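Local structure of ancillary protein 2 (Streptococcus pyogenes, 4C0Z) at residues I[136-150]-I[164-177]. The protein sits at the tip of the streptococcal pilus and attaches it covalently to host-cell targets through reactive internal thioester bonds. Numbering follows the deposited sequence.
Sequences YYTDSSYISDTSKAF and LQLMRNALKRLINP
Ile175 lays its branched carbon over one face of the Tyr136 ring, CB standing 4.2 Å from the ring centroid in a CH-pi contact. Its CD1 reaches Ile143 CG2 at 3.8 Å, for CG1 is held between the backbone N and the carbonyl carbon (chi1 66°) while CG2 turns to the tyrosine; a beta-branched residue can thus serve two neighbours at once. Tyr137, whose side chain also touches helix 98-108, brings its hydroxyl OH to 3.6 Å from Pro177 CG. Further along, Ile143 and Leu171 meet tip to tip through their CD1 methyls. Leu171 CD2 touches both Ala149 CB and the Phe150 ring, 3.7 Å from Phe150 CZ. The phenylalanine ring turns its edge to the backbone of Met167 and Arg168, and the Met167 sulfur stands above its face at a distance, a Met-aromatic contact; Leu128 of helix 123-138 also packs against the Phe150 side chain. Within this N-terminal thioester domain of the adhesin, the chain leaving helix 123-138 runs back along helix 161-174, from its C-terminal end toward its N-terminal part, before helix 151-157 begins, with Phe150 as that helix's N-cap residue. The side chain of Tyr136 is about 13 Å from the bound spermidine, but the Asp139 carboxylate accepts from the backbone N atoms of Asn57 and Leu58, both pocket residues. At the solvent-facing margin Arg168, extended from CG to NE, grips one carbonyl oxygen side-on: NE gives Ala149 O a bond of 2.8 Å (156° at the hydrogen) and NH2 a more bent one of 3.0 Å. Both run nearly in the guanidinium plane, fixing its rotation, while Ser147 O sits over one face and Leu164 CD2 over the other. Thr146 presses its methyl and hydroxyl against the backbone and CB of Lys172, whose aliphatic carbons suit this boundary with solvent.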
# COMPACT_ATOMS: atom_id res chain seq x y z
N TYR I 136 -9.71 -5.51 1.30
CA TYR I 136 -10.52 -6.04 0.21
C TYR I 136 -11.70 -5.06 -0.06
O TYR I 136 -12.02 -4.79 -1.21
CB TYR I 136 -11.04 -7.45 0.56
CG TYR I 136 -11.96 -8.06 -0.47
CD1 TYR I 136 -11.45 -8.65 -1.62
CD2 TYR I 136 -13.33 -8.05 -0.30
CE1 TYR I 136 -12.29 -9.22 -2.58
CE2 TYR I 136 -14.19 -8.61 -1.25
CZ TYR I 136 -13.66 -9.19 -2.39
OH TYR I 136 -14.49 -9.72 -3.34
N TYR I 137 -12.30 -4.51 1.01
CA TYR I 137 -13.43 -3.59 0.87
C TYR I 137 -13.02 -2.13 0.75
O TYR I 137 -13.57 -1.42 -0.09
CB TYR I 137 -14.45 -3.79 2.00
CG TYR I 137 -15.26 -5.06 1.83
CD1 TYR I 137 -16.30 -5.13 0.91
CD2 TYR I 137 -14.93 -6.21 2.54
CE1 TYR I 137 -17.01 -6.32 0.71
CE2 TYR I 137 -15.65 -7.40 2.37
CZ TYR I 137 -16.69 -7.45 1.46
OH TYR I 137 -17.36 -8.63 1.29
N THR I 138 -12.10 -1.67 1.59
CA THR I 138 -11.70 -0.26 1.61
C THR I 138 -10.86 0.19 0.41
O THR I 138 -10.91 1.36 0.03
CB THR I 138 -10.94 0.06 2.89
OG1 THR I 138 -9.72 -0.68 2.90
CG2 THR I 138 -11.76 -0.18 4.14
N ASP I 139 -10.06 -0.72 -0.14
CA ASP I 139 -9.12 -0.41 -1.22
C ASP I 139 -9.27 -1.29 -2.44
O ASP I 139 -8.43 -1.22 -3.34
CB ASP I 139 -7.69 -0.51 -0.66
CG ASP I 139 -7.33 0.66 0.22
OD1 ASP I 139 -7.62 0.60 1.44
OD2 ASP I 139 -6.85 1.68 -0.32
N SER I 140 -10.34 -2.10 -2.49
CA SER I 140 -10.61 -3.06 -3.57
C SER I 140 -9.36 -3.93 -3.87
O SER I 140 -9.01 -4.14 -5.03
CB SER I 140 -11.14 -2.36 -4.83
OG SER I 140 -12.31 -1.60 -4.55
N SER I 141 -8.66 -4.38 -2.79
CA SER I 141 -7.47 -5.20 -2.99
C SER I 141 -7.86 -6.55 -3.58
O SER I 141 -8.89 -7.12 -3.22
CB SER I 141 -6.65 -5.34 -1.72
OG SER I 141 -7.26 -6.23 -0.81
N TYR I 142 -7.08 -7.00 -4.57
CA TYR I 142 -7.37 -8.21 -5.32
C TYR I 142 -7.26 -9.50 -4.51
O TYR I 142 -6.20 -9.84 -4.00
CB TYR I 142 -6.47 -8.27 -6.57
CG TYR I 142 -6.80 -9.40 -7.53
CD1 TYR I 142 -7.85 -9.29 -8.43
CD2 TYR I 142 -6.03 -10.56 -7.56
CE1 TYR I 142 -8.15 -10.32 -9.33
CE2 TYR I 142 -6.33 -11.60 -8.44
CZ TYR I 142 -7.38 -11.47 -9.33
OH TYR I 142 -7.65 -12.49 -10.21
N ILE I 143 -8.38 -10.22 -4.40
CA ILE I 143 -8.44 -11.55 -3.76
C ILE I 143 -9.31 -12.42 -4.66
O ILE I 143 -10.53 -12.25 -4.68
CB ILE I 143 -8.90 -11.58 -2.27
CG1 ILE I 143 -8.11 -10.62 -1.37
CG2 ILE I 143 -8.83 -13.02 -1.76
CD1 ILE I 143 -8.63 -10.42 0.05
N SER I 144 -8.69 -13.31 -5.44
CA SER I 144 -9.41 -14.22 -6.32
C SER I 144 -9.52 -15.59 -5.66
O SER I 144 -10.62 -16.12 -5.52
CB SER I 144 -8.70 -14.35 -7.67
OG SER I 144 -7.36 -14.80 -7.52
N ASP I 145 -8.36 -16.15 -5.25
CA ASP I 145 -8.26 -17.46 -4.64
C ASP I 145 -7.50 -17.40 -3.32
O ASP I 145 -6.28 -17.22 -3.30
CB ASP I 145 -7.63 -18.48 -5.61
CG ASP I 145 -7.56 -19.91 -5.10
OD1 ASP I 145 -8.51 -20.33 -4.39
OD2 ASP I 145 -6.59 -20.62 -5.43
N THR I 146 -8.24 -17.56 -2.22
CA THR I 146 -7.73 -17.55 -0.85
C THR I 146 -6.79 -18.73 -0.58
O THR I 146 -5.97 -18.64 0.33
CB THR I 146 -8.88 -17.48 0.16
OG1 THR I 146 -9.79 -18.56 -0.10
CG2 THR I 146 -9.62 -16.15 0.11
N SER I 147 -6.87 -19.81 -1.38
CA SER I 147 -6.00 -21.00 -1.30
C SER I 147 -4.55 -20.62 -1.59
O SER I 147 -3.63 -21.33 -1.16
CB SER I 147 -6.46 -22.05 -2.31
OG SER I 147 -7.83 -22.36 -2.15
N LYS I 148 -4.34 -19.52 -2.35
CA LYS I 148 -3.05 -18.98 -2.75
C LYS I 148 -2.63 -17.74 -1.93
O LYS I 148 -1.53 -17.23 -2.12
CB LYS I 148 -3.08 -18.63 -4.25
CG LYS I 148 -3.13 -19.83 -5.18
CD LYS I 148 -3.20 -19.42 -6.64
CE LYS I 148 -3.30 -20.63 -7.54
NZ LYS I 148 -3.50 -20.24 -8.96
N ALA I 149 -3.50 -17.25 -1.02
CA ALA I 149 -3.24 -16.07 -0.19
C ALA I 149 -2.07 -16.24 0.79
O ALA I 149 -1.73 -17.37 1.14
CB ALA I 149 -4.49 -15.64 0.55
N PHE I 150 -1.46 -15.12 1.22
CA PHE I 150 -0.37 -15.02 2.20
C PHE I 150 0.94 -15.74 1.77
O PHE I 150 1.70 -16.16 2.64
CB PHE I 150 -0.82 -15.48 3.60
CG PHE I 150 -2.15 -14.91 4.04
CD1 PHE I 150 -2.31 -13.54 4.24
CD2 PHE I 150 -3.24 -15.73 4.25
CE1 PHE I 150 -3.54 -13.01 4.63
CE2 PHE I 150 -4.48 -15.20 4.65
CZ PHE I 150 -4.61 -13.84 4.85
N LEU I 164 -1.01 -21.15 8.41
CA LEU I 164 -1.28 -20.75 7.03
C LEU I 164 -2.64 -21.23 6.52
O LEU I 164 -3.39 -20.43 5.95
CB LEU I 164 -0.13 -21.17 6.09
CG LEU I 164 -0.24 -20.75 4.61
CD1 LEU I 164 -0.21 -19.21 4.44
CD2 LEU I 164 0.85 -21.39 3.80
N GLN I 165 -2.99 -22.52 6.77
CA GLN I 165 -4.28 -23.07 6.36
C GLN I 165 -5.45 -22.40 7.08
O GLN I 165 -6.44 -22.07 6.43
CB GLN I 165 -4.30 -24.61 6.51
CG GLN I 165 -5.52 -25.35 5.94
CD GLN I 165 -6.05 -24.81 4.63
OE1 GLN I 165 -5.37 -24.74 3.60
NE2 GLN I 165 -7.33 -24.45 4.65
N LEU I 166 -5.33 -22.17 8.41
CA LEU I 166 -6.36 -21.50 9.21
C LEU I 166 -6.57 -20.06 8.73
O LEU I 166 -7.72 -19.62 8.62
CB LEU I 166 -5.99 -21.50 10.71
CG LEU I 166 -6.09 -22.82 11.48
CD1 LEU I 166 -5.52 -22.66 12.87
CD2 LEU I 166 -7.52 -23.33 11.57
N MET I 167 -5.47 -19.36 8.41
CA MET I 167 -5.52 -17.98 7.94
C MET I 167 -6.24 -17.86 6.60
O MET I 167 -7.13 -17.02 6.47
CB MET I 167 -4.11 -17.36 7.89
CG MET I 167 -3.56 -17.01 9.26
SD MET I 167 -1.92 -16.28 9.12
CE MET I 167 -0.96 -17.61 9.37
N ARG I 168 -5.90 -18.74 5.64
CA ARG I 168 -6.51 -18.79 4.31
C ARG I 168 -8.02 -19.04 4.37
O ARG I 168 -8.79 -18.38 3.65
CB ARG I 168 -5.81 -19.85 3.45
CG ARG I 168 -4.42 -19.44 3.01
CD ARG I 168 -3.69 -20.53 2.26
NE ARG I 168 -2.53 -19.97 1.57
CZ ARG I 168 -1.51 -20.68 1.11
NH1 ARG I 168 -1.48 -22.00 1.26
NH2 ARG I 168 -0.50 -20.07 0.49
N ASN I 169 -8.44 -19.96 5.25
CA ASN I 169 -9.85 -20.31 5.43
C ASN I 169 -10.62 -19.17 6.10
O ASN I 169 -11.76 -18.88 5.69
CB ASN I 169 -10.00 -21.61 6.23
CG ASN I 169 -11.09 -22.51 5.71
OD1 ASN I 169 -12.19 -22.07 5.36
ND2 ASN I 169 -10.77 -23.79 5.56
N ALA I 170 -10.01 -18.51 7.11
CA ALA I 170 -10.62 -17.39 7.82
C ALA I 170 -10.81 -16.18 6.91
O ALA I 170 -11.86 -15.53 7.00
CB ALA I 170 -9.81 -17.03 9.05
N LEU I 171 -9.85 -15.91 6.00
CA LEU I 171 -9.94 -14.81 5.02
C LEU I 171 -11.09 -15.05 4.06
O LEU I 171 -11.88 -14.13 3.81
CB LEU I 171 -8.61 -14.63 4.26
CG LEU I 171 -8.58 -13.51 3.19
CD1 LEU I 171 -8.68 -12.11 3.82
CD2 LEU I 171 -7.34 -13.63 2.31
N LYS I 172 -11.21 -16.31 3.55
CA LYS I 172 -12.26 -16.77 2.64
C LYS I 172 -13.65 -16.49 3.24
O LYS I 172 -14.53 -15.96 2.54
CB LYS I 172 -12.09 -18.27 2.35
CG LYS I 172 -12.96 -18.78 1.20
CD LYS I 172 -12.96 -20.30 1.11
CE LYS I 172 -13.63 -20.80 -0.15
NZ LYS I 172 -15.10 -20.57 -0.16
N ARG I 173 -13.83 -16.85 4.52
CA ARG I 173 -15.08 -16.67 5.23
C ARG I 173 -15.41 -15.20 5.49
O ARG I 173 -16.56 -14.81 5.28
CB ARG I 173 -15.10 -17.49 6.53
CG ARG I 173 -15.13 -19.01 6.29
CD ARG I 173 -14.95 -19.78 7.58
NE ARG I 173 -16.18 -19.83 8.37
CZ ARG I 173 -16.26 -20.30 9.61
NH1 ARG I 173 -15.17 -20.79 10.21
NH2 ARG I 173 -17.41 -20.30 10.26
N LEU I 174 -14.41 -14.38 5.89
CA LEU I 174 -14.59 -12.95 6.18
C LEU I 174 -15.00 -12.08 4.97
O LEU I 174 -15.74 -11.11 5.15
CB LEU I 174 -13.32 -12.34 6.82
CG LEU I 174 -12.99 -12.74 8.25
CD1 LEU I 174 -11.65 -12.16 8.67
CD2 LEU I 174 -14.07 -12.30 9.23
N ILE I 175 -14.49 -12.40 3.77
CA ILE I 175 -14.78 -11.60 2.57
C ILE I 175 -16.01 -12.08 1.80
O ILE I 175 -16.34 -11.50 0.76
CB ILE I 175 -13.53 -11.44 1.65
CG1 ILE I 175 -13.09 -12.80 1.03
CG2 ILE I 175 -12.38 -10.73 2.38
CD1 ILE I 175 -12.27 -12.69 -0.22
N ASN I 176 -16.69 -13.14 2.30
CA ASN I 176 -17.91 -13.68 1.69
C ASN I 176 -19.13 -13.27 2.54
O ASN I 176 -19.34 -13.86 3.60
CB ASN I 176 -17.81 -15.21 1.55
CG ASN I 176 -18.99 -15.89 0.90
OD1 ASN I 176 -19.93 -15.27 0.38
ND2 ASN I 176 -18.96 -17.22 0.90
N PRO I 177 -19.93 -12.25 2.11
CA PRO I 177 -21.07 -11.81 2.93
C PRO I 177 -22.10 -12.90 3.22
O PRO I 177 -22.59 -12.96 4.34
CB PRO I 177 -21.66 -10.64 2.14
CG PRO I 177 -20.59 -10.21 1.22
CD PRO I 177 -19.82 -11.44 0.88